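PDB 6EBU: LpxE from Aquifex aeolicus, which probably hydrolyses the 1-phosphate group of lipid A, acting as a helical membrane phosphatase of the PAP2 superfamily. Local coordinates for residues L14-F19 and A88-D93; N24-L29 and N95-L100. The protein carries 1 engineered substitution. All coordinates share one frame; numbering follows the deposited sequence.

Overall arrangement
Interactions 1 and 2 bind the N-terminal part of the chain to helix 87-90 and the loop that follows it. Along the chain 14-19 and 24-29 come first, then 88-93 and 95-100, so the two contacts interleave. Interaction 1 sets helix 13-24 against the end of helix 87-90. Interaction 2 sets the linker into helix 28-37 against the loop leading to helix 108-121. Their centres are about 13 Å apart, on the same side of the chain's centre. They are neighbouring contacts, joined through their second segments, where A88 CB meets L96 CD1 at 3.6 Å. Two successive parts of the N-terminal region thus pack on successive parts of the PAP2-family region, through apolar side chains at interaction 1 and more polar ones at interaction 2.

Interaction 1: L14-F19 and A88-D93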
# COMPACT_ATOMS: atom_id res chain seq x y z
N LEU A 14 19.07 -6.98 -3.03
CA LEU A 14 18.13 -6.27 -3.89
C LEU A 14 17.17 -5.42 -3.07
O LEU A 14 16.82 -4.30 -3.47
CB LEU A 14 17.37 -7.25 -4.77
CG LEU A 14 16.28 -6.69 -5.68
CD1 LEU A 14 16.83 -5.59 -6.57
CD2 LEU A 14 15.67 -7.81 -6.52
N ASN A 15 16.73 -5.93 -1.92
CA ASN A 15 15.80 -5.18 -1.08
C ASN A 15 16.45 -3.93 -0.50
O ASN A 15 15.85 -2.85 -0.49
CB ASN A 15 15.27 -6.07 0.05
CG ASN A 15 13.93 -5.62 0.58
OD1 ASN A 15 13.19 -4.91 -0.10
ND2 ASN A 15 13.61 -6.02 1.80
N LEU A 16 17.68 -4.06 0.00
CA LEU A 16 18.34 -2.94 0.67
C LEU A 16 18.83 -1.90 -0.33
O LEU A 16 18.75 -0.70 -0.06
CB LEU A 16 19.49 -3.45 1.53
CG LEU A 16 19.14 -4.49 2.60
CD1 LEU A 16 20.34 -4.77 3.48
CD2 LEU A 16 17.95 -4.04 3.43
N GLU A 17 19.34 -2.34 -1.48
CA GLU A 17 19.81 -1.39 -2.48
C GLU A 17 18.65 -0.61 -3.08
O GLU A 17 18.77 0.60 -3.32
CB GLU A 17 20.60 -2.11 -3.57
N LEU A 18 17.53 -1.28 -3.33
CA LEU A 18 16.35 -0.58 -3.83
C LEU A 18 15.84 0.43 -2.81
O LEU A 18 15.45 1.55 -3.18
CB LEU A 18 15.25 -1.58 -4.18
CG LEU A 18 15.33 -2.33 -5.51
CD1 LEU A 18 13.93 -2.72 -5.97
CD2 LEU A 18 16.03 -1.50 -6.56
N PHE A 19 15.83 0.06 -1.53
CA PHE A 19 15.37 1.00 -0.51
C PHE A 19 16.25 2.24 -0.47
O PHE A 19 15.74 3.36 -0.35
CB PHE A 19 15.34 0.32 0.86
CG PHE A 19 15.04 1.28 1.98
CD1 PHE A 19 13.73 1.65 2.27
CD2 PHE A 19 16.06 1.83 2.73
CE1 PHE A 19 13.45 2.54 3.28
CE2 PHE A 19 15.79 2.73 3.75
CZ PHE A 19 14.48 3.08 4.03
N ALA A 88 13.80 1.60 9.84
CA ALA A 88 14.42 2.36 10.92
C ALA A 88 15.06 1.46 11.97
O ALA A 88 15.93 1.92 12.72
CB ALA A 88 13.38 3.27 11.59
N ILE A 89 14.65 0.20 12.05
CA ILE A 89 15.24 -0.75 12.98
C ILE A 89 16.40 -1.51 12.34
O ILE A 89 17.48 -1.62 12.93
CB ILE A 89 14.16 -1.72 13.51
CG1 ILE A 89 13.08 -0.96 14.28
CG2 ILE A 89 14.79 -2.79 14.39
CD1 ILE A 89 13.57 -0.27 15.53
N LEU A 90 16.19 -2.02 11.13
CA LEU A 90 17.20 -2.87 10.51
C LEU A 90 18.38 -2.06 9.99
O LEU A 90 19.53 -2.51 10.09
CB LEU A 90 16.57 -3.68 9.37
CG LEU A 90 17.38 -4.88 8.87
CD1 LEU A 90 17.28 -6.04 9.85
CD2 LEU A 90 16.92 -5.30 7.49
N LEU A 91 18.13 -0.88 9.44
CA LEU A 91 19.15 -0.11 8.75
C LEU A 91 19.55 1.12 9.55
O LEU A 91 18.84 1.55 10.47
CB LEU A 91 18.66 0.32 7.36
CG LEU A 91 18.32 -0.79 6.37
CD1 LEU A 91 18.08 -0.21 4.99
CD2 LEU A 91 19.42 -1.84 6.34
N GLU A 92 20.69 1.68 9.19
CA GLU A 92 21.22 2.89 9.79
C GLU A 92 20.96 4.08 8.87
O GLU A 92 20.90 3.94 7.65
CB GLU A 92 22.72 2.77 10.06
CG GLU A 92 23.18 1.40 10.55
CD GLU A 92 22.80 1.14 11.99
OE1 GLU A 92 22.70 -0.05 12.37
OE2 GLU A 92 22.61 2.11 12.75
N ASP A 93 20.81 5.26 9.48
CA ASP A 93 20.67 6.52 8.76
C ASP A 93 19.49 6.47 7.79
O ASP A 93 19.63 6.71 6.58
CB ASP A 93 21.97 6.89 8.05
CG ASP A 93 23.07 7.27 9.02
OD1 ASP A 93 22.79 8.03 9.97
OD2 ASP A 93 24.21 6.80 8.83
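L91 reaches from just past the end of helix 87-90 to helix 13-24, where its two methyls meet F19 and L16. CD1 of L91 lies 3.7 Å from CD2 of F19 and also approaches CE2, so one flank of the ring takes the methyl, at an oblique angle to the ring plane; the same methyl comes near L16 as well. The F19 and L91 side chains run past each other in opposite directions. F19 has CG anti to the backbone N (chi1 173°), and this carries its ring out toward the leucine. CD2 of L91 packs on the L16 methyls, 3.9 Å from CD2 of L16, with the chains meeting at a slant. L16 instead has CG anti to its carbonyl carbon (chi1 -57°), which sends its methyls toward L90 and L91; its CD2 makes a looser contact with CD2 of L90 at 4.4 Å. Cut back to an alanine, L91 would probably leave F19 CD2 and CE2 and the L16 methyls without a shared partner and open a gap beside helix 13-24. No hydrogen bond joins the segments, but R20 NH2 bonds to E92 O close by, and F19 also touches P151 of helix 151-170. Leucines from the end of the short helix 87-90 and just beyond it thus pack on one side of helix 13-24, in the helical fold of a PAP2-family membrane protein.

Interaction 2: N24-L29 and N95-L100; sequences NARHPL and NLLFPL. With BOG (octyl beta-D-glucopyranoside), chain F.
R26, in the linker between helices 13-24 and 28-37, lies along N95 of the loop after helix 87-90; the linker has an inverse gamma turn centred on A25 and H27 as the N-cap of the following helix. From CB the R26 chain runs out nearly extended through CG, then R26 CD comes 3.4 Å from CG of the N95 amide. A bend at chi3 (67°) lays the guanidinium over N95: NE, CZ and NH1 all face N95 CB, which sits over one face, displaced toward the rim, 3.3 Å above the plane. The guanidinium and the N95 amide are tilted only 21° apart, and the two side chains slide past each other in opposite directions. Hydrogen bonds from R26 NH1 to Y145 O and N23 O and a cation-pi contact with Y145 together probably limit its rotation. R26 NH2 has L97 CG at the guanidinium edge, 3.8 Å away, and a long, weak ion pair with D31. In the 95-100 segment, the F98 ring is sandwiched: L97 CB sits over the centre of one face, and over the other lies octyl-chain carbon C6' of the bound octyl glucoside, displaced toward the rim, 3.5 Å from F98 CG.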
# COMPACT_ATOMS: atom_id res chain seq x y z
N ASN A 24 16.93 7.78 -0.35
CA ASN A 24 17.93 8.83 -0.36
C ASN A 24 17.67 9.91 -1.41
O ASN A 24 18.21 11.02 -1.28
CB ASN A 24 19.33 8.24 -0.59
CG ASN A 24 19.78 7.35 0.56
OD1 ASN A 24 19.46 7.61 1.72
ND2 ASN A 24 20.51 6.30 0.24
N ALA A 25 16.86 9.62 -2.43
CA ALA A 25 16.52 10.60 -3.46
C ALA A 25 15.36 11.45 -2.95
O ALA A 25 14.19 11.22 -3.23
CB ALA A 25 16.16 9.89 -4.77
N ARG A 26 15.72 12.48 -2.18
CA ARG A 26 14.75 13.27 -1.44
C ARG A 26 14.74 14.72 -1.90
O ARG A 26 15.61 15.17 -2.66
CB ARG A 26 15.03 13.20 0.06
CG ARG A 26 15.40 11.82 0.55
CD ARG A 26 15.41 11.77 2.06
NE ARG A 26 14.07 11.94 2.63
CZ ARG A 26 13.14 10.99 2.65
NH1 ARG A 26 13.39 9.80 2.12
NH2 ARG A 26 11.96 11.24 3.20
N HIS A 27 13.74 15.45 -1.41
CA HIS A 27 13.54 16.87 -1.66
C HIS A 27 12.45 17.36 -0.71
O HIS A 27 11.51 16.61 -0.41
CB HIS A 27 13.15 17.13 -3.11
CG HIS A 27 13.20 18.57 -3.50
ND1 HIS A 27 12.19 19.46 -3.20
CD2 HIS A 27 14.14 19.29 -4.16
CE1 HIS A 27 12.51 20.66 -3.66
NE2 HIS A 27 13.69 20.58 -4.25
N PRO A 28 12.55 18.60 -0.20
CA PRO A 28 11.50 19.10 0.70
C PRO A 28 10.10 19.06 0.10
O PRO A 28 9.13 18.79 0.82
CB PRO A 28 11.95 20.53 1.00
CG PRO A 28 13.43 20.50 0.83
CD PRO A 28 13.69 19.52 -0.29
N LEU A 29 9.98 19.32 -1.20
CA LEU A 29 8.67 19.25 -1.84
C LEU A 29 8.15 17.82 -1.89
O LEU A 29 6.93 17.61 -1.80
CB LEU A 29 8.74 19.83 -3.25
CG LEU A 29 8.96 21.34 -3.34
CD1 LEU A 29 8.91 21.80 -4.78
CD2 LEU A 29 7.93 22.07 -2.49
N ASN A 95 15.98 7.93 6.48
CA ASN A 95 15.19 9.15 6.42
C ASN A 95 13.73 8.80 6.69
O ASN A 95 13.07 8.17 5.86
CB ASN A 95 15.36 9.83 5.06
CG ASN A 95 16.80 10.25 4.80
OD1 ASN A 95 17.30 11.18 5.42
ND2 ASN A 95 17.46 9.56 3.88
N LEU A 96 13.24 9.19 7.86
CA LEU A 96 11.93 8.79 8.36
C LEU A 96 10.97 9.96 8.31
O LEU A 96 11.28 11.05 8.80
CB LEU A 96 12.04 8.28 9.80
CG LEU A 96 11.97 6.77 10.05
CD1 LEU A 96 11.75 6.51 11.53
CD2 LEU A 96 10.86 6.15 9.22
N LEU A 97 9.79 9.73 7.73
CA LEU A 97 8.70 10.70 7.78
C LEU A 97 7.66 10.36 8.84
O LEU A 97 6.99 11.27 9.34
CB LEU A 97 8.02 10.81 6.42
CG LEU A 97 8.80 11.57 5.34
CD1 LEU A 97 8.14 11.41 3.99
CD2 LEU A 97 8.92 13.05 5.70
N PHE A 98 7.51 9.08 9.19
CA PHE A 98 6.56 8.65 10.21
C PHE A 98 7.26 7.73 11.20
O PHE A 98 8.08 6.89 10.79
CB PHE A 98 5.36 7.92 9.58
CG PHE A 98 4.80 8.59 8.36
CD1 PHE A 98 4.29 9.88 8.43
CD2 PHE A 98 4.79 7.93 7.14
CE1 PHE A 98 3.77 10.49 7.30
CE2 PHE A 98 4.27 8.55 6.01
CZ PHE A 98 3.77 9.83 6.09
N PRO A 99 6.96 7.85 12.49
CA PRO A 99 7.64 7.03 13.52
C PRO A 99 7.06 5.61 13.61
O PRO A 99 6.34 5.24 14.54
CB PRO A 99 7.40 7.83 14.81
CG PRO A 99 6.76 9.14 14.38
CD PRO A 99 6.07 8.85 13.10
N LEU A 100 7.38 4.79 12.61
CA LEU A 100 6.97 3.40 12.57
C LEU A 100 8.20 2.51 12.62
O LEU A 100 9.23 2.84 12.02
CB LEU A 100 6.15 3.11 11.31
CG LEU A 100 4.88 3.95 11.14
CD1 LEU A 100 4.15 3.57 9.87
CD2 LEU A 100 3.98 3.80 12.35
O1 BOG F . -0.93 2.24 9.58
C1' BOG F . -1.47 2.88 8.43
C2' BOG F . -1.56 4.40 8.69
C3' BOG F . -1.44 5.17 7.33
C4' BOG F . -0.37 6.29 7.45
C5' BOG F . 0.86 5.76 8.22
C6' BOG F . 1.75 6.95 8.66
C7' BOG F . 1.16 7.61 9.91
C8' BOG F . 1.26 6.64 11.09